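Local coordinates for major centromere autoantigen B (Homo sapiens, PDB 1HLV), which binds the CENP-B box DNA of centromeres through its helix-turn-helix domains and kinks that DNA, at residues Ser72-Leu77 / Asp114-Ser119. Residues are numbered along the deposited sequence; the frame is centred on the assembly and turned at random.
Sequences SPYDKL and DDFTAS. With nucleotides of chain A.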
ATOM      1  N   SER C  72       3.138  -1.586   9.087  1.00 34.83           N
ATOM      2  CA  SER C  72       4.264  -1.645  10.004  1.00 35.06           C
ATOM      3  C   SER C  72       3.652  -1.567  11.384  1.00 34.71           C
ATOM      4  O   SER C  72       2.634  -0.906  11.564  1.00 35.47           O
ATOM      5  CB  SER C  72       5.185  -0.445   9.790  1.00 35.63           C
ATOM      6  OG  SER C  72       5.870  -0.099  10.986  1.00 37.28           O
ATOM      7  N   PRO C  73       4.250  -2.244  12.378  1.00 33.88           N
ATOM      8  CA  PRO C  73       3.660  -2.161  13.719  1.00 32.80           C
ATOM      9  C   PRO C  73       3.697  -0.721  14.257  1.00 32.77           C
ATOM     10  O   PRO C  73       3.059  -0.414  15.267  1.00 32.89           O
ATOM     11  CB  PRO C  73       4.504  -3.145  14.542  1.00 30.46           C
ATOM     12  CG  PRO C  73       5.840  -3.113  13.851  1.00 32.78           C
ATOM     13  CD  PRO C  73       5.458  -3.090  12.373  1.00 33.63           C
ATOM     14  N   TYR C  74       4.425   0.159  13.567  1.00 31.92           N
ATOM     15  CA  TYR C  74       4.522   1.567  13.963  1.00 30.78           C
ATOM     16  C   TYR C  74       3.648   2.419  13.064  1.00 31.23           C
ATOM     17  O   TYR C  74       3.847   3.642  12.957  1.00 29.36           O
ATOM     18  CB  TYR C  74       5.967   2.062  13.853  1.00 32.57           C
ATOM     19  CG  TYR C  74       6.964   1.171  14.547  1.00 33.90           C
ATOM     20  CD1 TYR C  74       8.077   0.676  13.871  1.00 33.16           C
ATOM     21  CD2 TYR C  74       6.779   0.801  15.875  1.00 34.15           C
ATOM     22  CE1 TYR C  74       8.978  -0.167  14.499  1.00 35.72           C
ATOM     23  CE2 TYR C  74       7.670  -0.036  16.512  1.00 36.70           C
ATOM     24  CZ  TYR C  74       8.769  -0.516  15.825  1.00 36.13           C
ATOM     25  OH  TYR C  74       9.662  -1.324  16.484  1.00 36.85           O
ATOM     26  N   ASP C  75       2.677   1.771  12.420  1.00 31.02           N
ATOM     27  CA  ASP C  75       1.765   2.458  11.510  1.00 30.24           C
ATOM     28  C   ASP C  75       1.165   3.751  12.056  1.00 29.32           C
ATOM     29  O   ASP C  75       0.987   4.714  11.315  1.00 29.11           O
ATOM     30  CB  ASP C  75       0.630   1.528  11.073  1.00 31.38           C
ATOM     31  CG  ASP C  75      -0.285   2.174  10.041  1.00 34.09           C
ATOM     32  OD1 ASP C  75      -1.394   2.618  10.422  1.00 33.75           O
ATOM     33  OD2 ASP C  75       0.117   2.263   8.852  1.00 34.07           O
ATOM     34  N   LYS C  76       0.848   3.790  13.344  1.00 29.55           N
ATOM     35  CA  LYS C  76       0.264   5.006  13.895  1.00 31.30           C
ATOM     36  C   LYS C  76       1.268   6.145  13.771  1.00 32.61           C
ATOM     37  O   LYS C  76       0.910   7.255  13.381  1.00 32.85           O
ATOM     38  CB  LYS C  76      -0.137   4.793  15.355  1.00 31.19           C
ATOM     39  CG  LYS C  76      -0.924   5.936  15.963  1.00 31.02           C
ATOM     40  CD  LYS C  76      -1.291   5.610  17.404  1.00 33.98           C
ATOM     41  CE  LYS C  76      -1.994   6.778  18.107  1.00 35.16           C
ATOM     42  NZ  LYS C  76      -3.414   6.973  17.698  1.00 32.17           N
ATOM     43  N   LEU C  77       2.529   5.852  14.089  1.00 34.36           N
ATOM     44  CA  LEU C  77       3.603   6.840  14.010  1.00 34.25           C
ATOM     45  C   LEU C  77       3.771   7.303  12.562  1.00 35.91           C
ATOM     46  O   LEU C  77       3.896   8.502  12.290  1.00 35.44           O
ATOM     47  CB  LEU C  77       4.911   6.234  14.538  1.00 33.00           C
ATOM     48  CG  LEU C  77       6.202   7.063  14.454  1.00 33.76           C
ATOM     49  CD1 LEU C  77       7.266   6.513  15.401  1.00 31.17           C
ATOM     50  CD2 LEU C  77       6.709   7.047  13.024  1.00 32.25           C
ATOM     51  N   ASP C 114       8.306   2.934  23.346  1.00 48.82           N
ATOM     52  CA  ASP C 114       9.663   2.849  23.867  1.00 51.61           C
ATOM     53  C   ASP C 114      10.573   1.948  23.052  1.00 52.21           C
ATOM     54  O   ASP C 114      11.794   2.031  23.159  1.00 53.23           O
ATOM     55  CB  ASP C 114       9.638   2.362  25.315  1.00 53.48           C
ATOM     56  CG  ASP C 114       8.634   3.114  26.161  1.00 56.69           C
ATOM     57  OD1 ASP C 114       8.502   4.346  25.968  1.00 57.47           O
ATOM     58  OD2 ASP C 114       7.982   2.475  27.020  1.00 58.84           O
ATOM     59  N   ASP C 115       9.987   1.086  22.236  1.00 52.36           N
ATOM     60  CA  ASP C 115      10.799   0.181  21.445  1.00 52.14           C
ATOM     61  C   ASP C 115      11.124   0.696  20.052  1.00 50.04           C
ATOM     62  O   ASP C 115      11.880   0.057  19.318  1.00 50.30           O
ATOM     63  CB  ASP C 115      10.125  -1.187  21.358  1.00 56.46           C
ATOM     64  CG  ASP C 115      10.314  -2.009  22.625  1.00 60.22           C
ATOM     65  OD1 ASP C 115      10.922  -1.485  23.595  1.00 61.56           O
ATOM     66  OD2 ASP C 115       9.855  -3.176  22.648  1.00 60.66           O
ATOM     67  N   PHE C 116      10.565   1.842  19.679  1.00 45.94           N
ATOM     68  CA  PHE C 116      10.861   2.382  18.365  1.00 43.39           C
ATOM     69  C   PHE C 116      12.286   2.885  18.400  1.00 44.29           C
ATOM     70  O   PHE C 116      12.702   3.541  19.355  1.00 44.61           O
ATOM     71  CB  PHE C 116       9.948   3.538  18.002  1.00 40.52           C
ATOM     72  CG  PHE C 116      10.128   4.014  16.597  1.00 36.98           C
ATOM     73  CD1 PHE C 116       9.865   3.159  15.527  1.00 37.30           C
ATOM     74  CD2 PHE C 116      10.557   5.308  16.336  1.00 36.20           C
ATOM     75  CE1 PHE C 116      10.027   3.587  14.211  1.00 35.71           C
ATOM     76  CE2 PHE C 116      10.724   5.756  15.026  1.00 36.11           C
ATOM     77  CZ  PHE C 116      10.458   4.894  13.958  1.00 37.02           C
ATOM     78  N   THR C 117      13.027   2.587  17.344  1.00 43.01           N
ATOM     79  CA  THR C 117      14.417   2.978  17.260  1.00 41.20           C
ATOM     80  C   THR C 117      14.691   3.761  15.985  1.00 41.46           C
ATOM     81  O   THR C 117      15.778   4.304  15.804  1.00 42.25           O
ATOM     82  CB  THR C 117      15.293   1.706  17.327  1.00 40.75           C
ATOM     83  OG1 THR C 117      15.866   1.602  18.632  1.00 39.01           O
ATOM     84  CG2 THR C 117      16.374   1.708  16.280  1.00 39.17           C
ATOM     85  N   ALA C 118      13.687   3.849  15.118  1.00 39.65           N
ATOM     86  CA  ALA C 118      13.852   4.529  13.837  1.00 38.10           C
ATOM     87  C   ALA C 118      15.017   3.837  13.120  1.00 37.15           C
ATOM     88  O   ALA C 118      15.774   4.467  12.386  1.00 36.69           O
ATOM     89  CB  ALA C 118      14.147   6.012  14.036  1.00 36.41           C
ATOM     90  N   SER C 119      15.128   2.528  13.350  1.00 35.41           N
ATOM     91  CA  SER C 119      16.162   1.678  12.767  1.00 36.52           C
ATOM     92  C   SER C 119      16.370   1.877  11.262  1.00 38.00           C
ATOM     93  O   SER C 119      15.470   2.312  10.548  1.00 37.32           O
ATOM     94  CB  SER C 119      15.835   0.201  13.020  1.00 35.98           C
ATOM     95  OG  SER C 119      14.912  -0.308  12.065  1.00 36.08           O
TER
ATOM     96  P    DC A  15       8.693  -2.210  10.005  1.00 34.42           P
ATOM     97  OP1  DC A  15       8.211  -1.124  10.891  1.00 36.14           O
ATOM     98  OP2  DC A  15       9.487  -1.875   8.793  1.00 34.11           O
ATOM     99  O5'  DC A  15       9.519  -3.273  10.839  1.00 33.45           O
ATOM    100  C5'  DC A  15       8.886  -4.033  11.851  1.00 35.52           C
ATOM    101  C4'  DC A  15       9.927  -4.776  12.646  1.00 38.68           C
ATOM    102  O4'  DC A  15      10.240  -6.021  11.967  1.00 39.26           O
ATOM    103  C3'  DC A  15      11.222  -3.973  12.717  1.00 39.27           C
ATOM    104  O3'  DC A  15      11.584  -3.545  14.017  1.00 40.58           O
ATOM    105  C2'  DC A  15      12.289  -4.878  12.134  1.00 41.37           C
ATOM    106  C1'  DC A  15      11.637  -6.236  11.930  1.00 39.92           C
ATOM    107  N1   DC A  15      11.985  -6.711  10.583  1.00 40.84           N
ATOM    108  C2   DC A  15      12.839  -7.811  10.442  1.00 40.83           C
ATOM    109  O2   DC A  15      13.180  -8.434  11.452  1.00 43.10           O
ATOM    110  N3   DC A  15      13.262  -8.166   9.206  1.00 40.79           N
ATOM    111  C4   DC A  15      12.836  -7.486   8.136  1.00 41.62           C
ATOM    112  N4   DC A  15      13.294  -7.849   6.934  1.00 42.38           N
ATOM    113  C5   DC A  15      11.920  -6.398   8.250  1.00 40.71           C
ATOM    114  C6   DC A  15      11.522  -6.051   9.479  1.00 40.08           C
ATOM    115  P    DG A  16      12.597  -2.309  14.162  1.00 40.61           P
ATOM    116  OP1  DG A  16      12.117  -1.397  15.227  1.00 40.44           O
ATOM    117  OP2  DG A  16      12.822  -1.774  12.796  1.00 40.23           O
ATOM    118  O5'  DG A  16      13.937  -3.019  14.634  1.00 39.68           O
ATOM    119  C5'  DG A  16      13.896  -4.047  15.620  1.00 39.34           C
ATOM    120  C4'  DG A  16      15.240  -4.722  15.712  1.00 41.26           C
ATOM    121  O4'  DG A  16      15.495  -5.447  14.484  1.00 40.30           O
ATOM    122  C3'  DG A  16      16.399  -3.743  15.878  1.00 40.05           C
ATOM    123  O3'  DG A  16      17.407  -4.349  16.695  1.00 40.90           O
ATOM    124  C2'  DG A  16      16.884  -3.540  14.454  1.00 39.86           C
ATOM    125  C1'  DG A  16      16.617  -4.897  13.811  1.00 39.75           C
ATOM    126  N9   DG A  16      16.287  -4.841  12.391  1.00 39.72           N
ATOM    127  C8   DG A  16      15.564  -3.869  11.741  1.00 38.70           C
ATOM    128  N7   DG A  16      15.421  -4.106  10.466  1.00 38.66           N
ATOM    129  C5   DG A  16      16.096  -5.302  10.261  1.00 39.16           C
ATOM    130  C6   DG A  16      16.298  -6.057   9.071  1.00 39.93           C
ATOM    131  O6   DG A  16      15.919  -5.804   7.924  1.00 39.86           O
ATOM    132  N1   DG A  16      17.036  -7.209   9.316  1.00 40.41           N
ATOM    133  C2   DG A  16      17.529  -7.583  10.540  1.00 40.32           C
ATOM    134  N2   DG A  16      18.216  -8.725  10.571  1.00 41.76           N
ATOM    135  N3   DG A  16      17.360  -6.888  11.650  1.00 40.70           N
ATOM    136  C4   DG A  16      16.637  -5.766  11.439  1.00 40.13           C
ATOM    137  P    DA A  14       7.016  -3.612   4.111  1.00 36.26           P
ATOM    138  OP1  DA A  14       6.156  -2.484   3.680  1.00 32.19           O
ATOM    139  OP2  DA A  14       8.387  -3.748   3.555  1.00 35.58           O
ATOM    140  O5'  DA A  14       7.102  -3.562   5.700  1.00 37.47           O
ATOM    141  C5'  DA A  14       5.926  -3.816   6.470  1.00 35.70           C
ATOM    142  C4'  DA A  14       6.277  -4.417   7.807  1.00 35.73           C
ATOM    143  O4'  DA A  14       6.456  -5.851   7.677  1.00 35.22           O
ATOM    144  C3'  DA A  14       7.576  -3.863   8.368  1.00 35.72           C
ATOM    145  O3'  DA A  14       7.430  -3.064   9.515  1.00 37.62           O
ATOM    146  C2'  DA A  14       8.410  -5.070   8.742  1.00 37.74           C
ATOM    147  C1'  DA A  14       7.591  -6.300   8.407  1.00 35.04           C
ATOM    148  N9   DA A  14       8.408  -7.112   7.501  1.00 34.63           N
ATOM    149  C8   DA A  14       8.626  -6.859   6.170  1.00 33.58           C
ATOM    150  N7   DA A  14       9.447  -7.705   5.600  1.00 33.27           N
ATOM    151  C5   DA A  14       9.779  -8.584   6.617  1.00 30.87           C
ATOM    152  C6   DA A  14      10.602  -9.721   6.645  1.00 31.56           C
ATOM    153  N6   DA A  14      11.248 -10.194   5.576  1.00 30.21           N
ATOM    154  N1   DA A  14      10.733 -10.372   7.820  1.00 30.76           N
ATOM    155  C2   DA A  14      10.069  -9.907   8.883  1.00 32.37           C
ATOM    156  N3   DA A  14       9.253  -8.857   8.979  1.00 33.34           N
ATOM    157  C4   DA A  14       9.148  -8.232   7.795  1.00 32.21           C
TER
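The ring of F116 stands edge-on against the face of Y74 in a T-shaped stack, with centroids 4.8 Å apart and planes at 75°. F116 CD1 comes down over the centre of the tyrosine ring, 3.5 Å from Y74 CD1, while P73 CG lies over the opposite face. A flat, apolar ring suits the place of F116: its edge meets Y74, L77 CD1 makes a CH-pi contact with one face, 3.7 Å from the F116 centroid, and A118 N lies over the other. L77 extends away from its own backbone N (chi1 176°), which carries CD1 onto the ring.

Tyrosine can serve two surroundings, since its ring packs on F116 while its hydroxyl donates to OP1 of DG16 of chain A, 2.8 Å from Y74 OH. The small hydroxyls of two serines bind phosphates of the same DNA strand: S72 OG donates to OP1 of DC15 of chain A at 2.6 Å, and S119 OG to OP2 of DG16 of chain A at 2.7 Å. The aromatic stack thus brings together S72, in the type I turn before helix 75-88, and S119, the N-cap that accepts from W122 N.

Within this Tc5 transposase-type DNA-binding domain, F116 also packs on A104 and A108 of helix 97-111 and meets W122 edge-to-face, so the contact ties the start of helix 75-88 to the loop between helices 97-111 and 120-129.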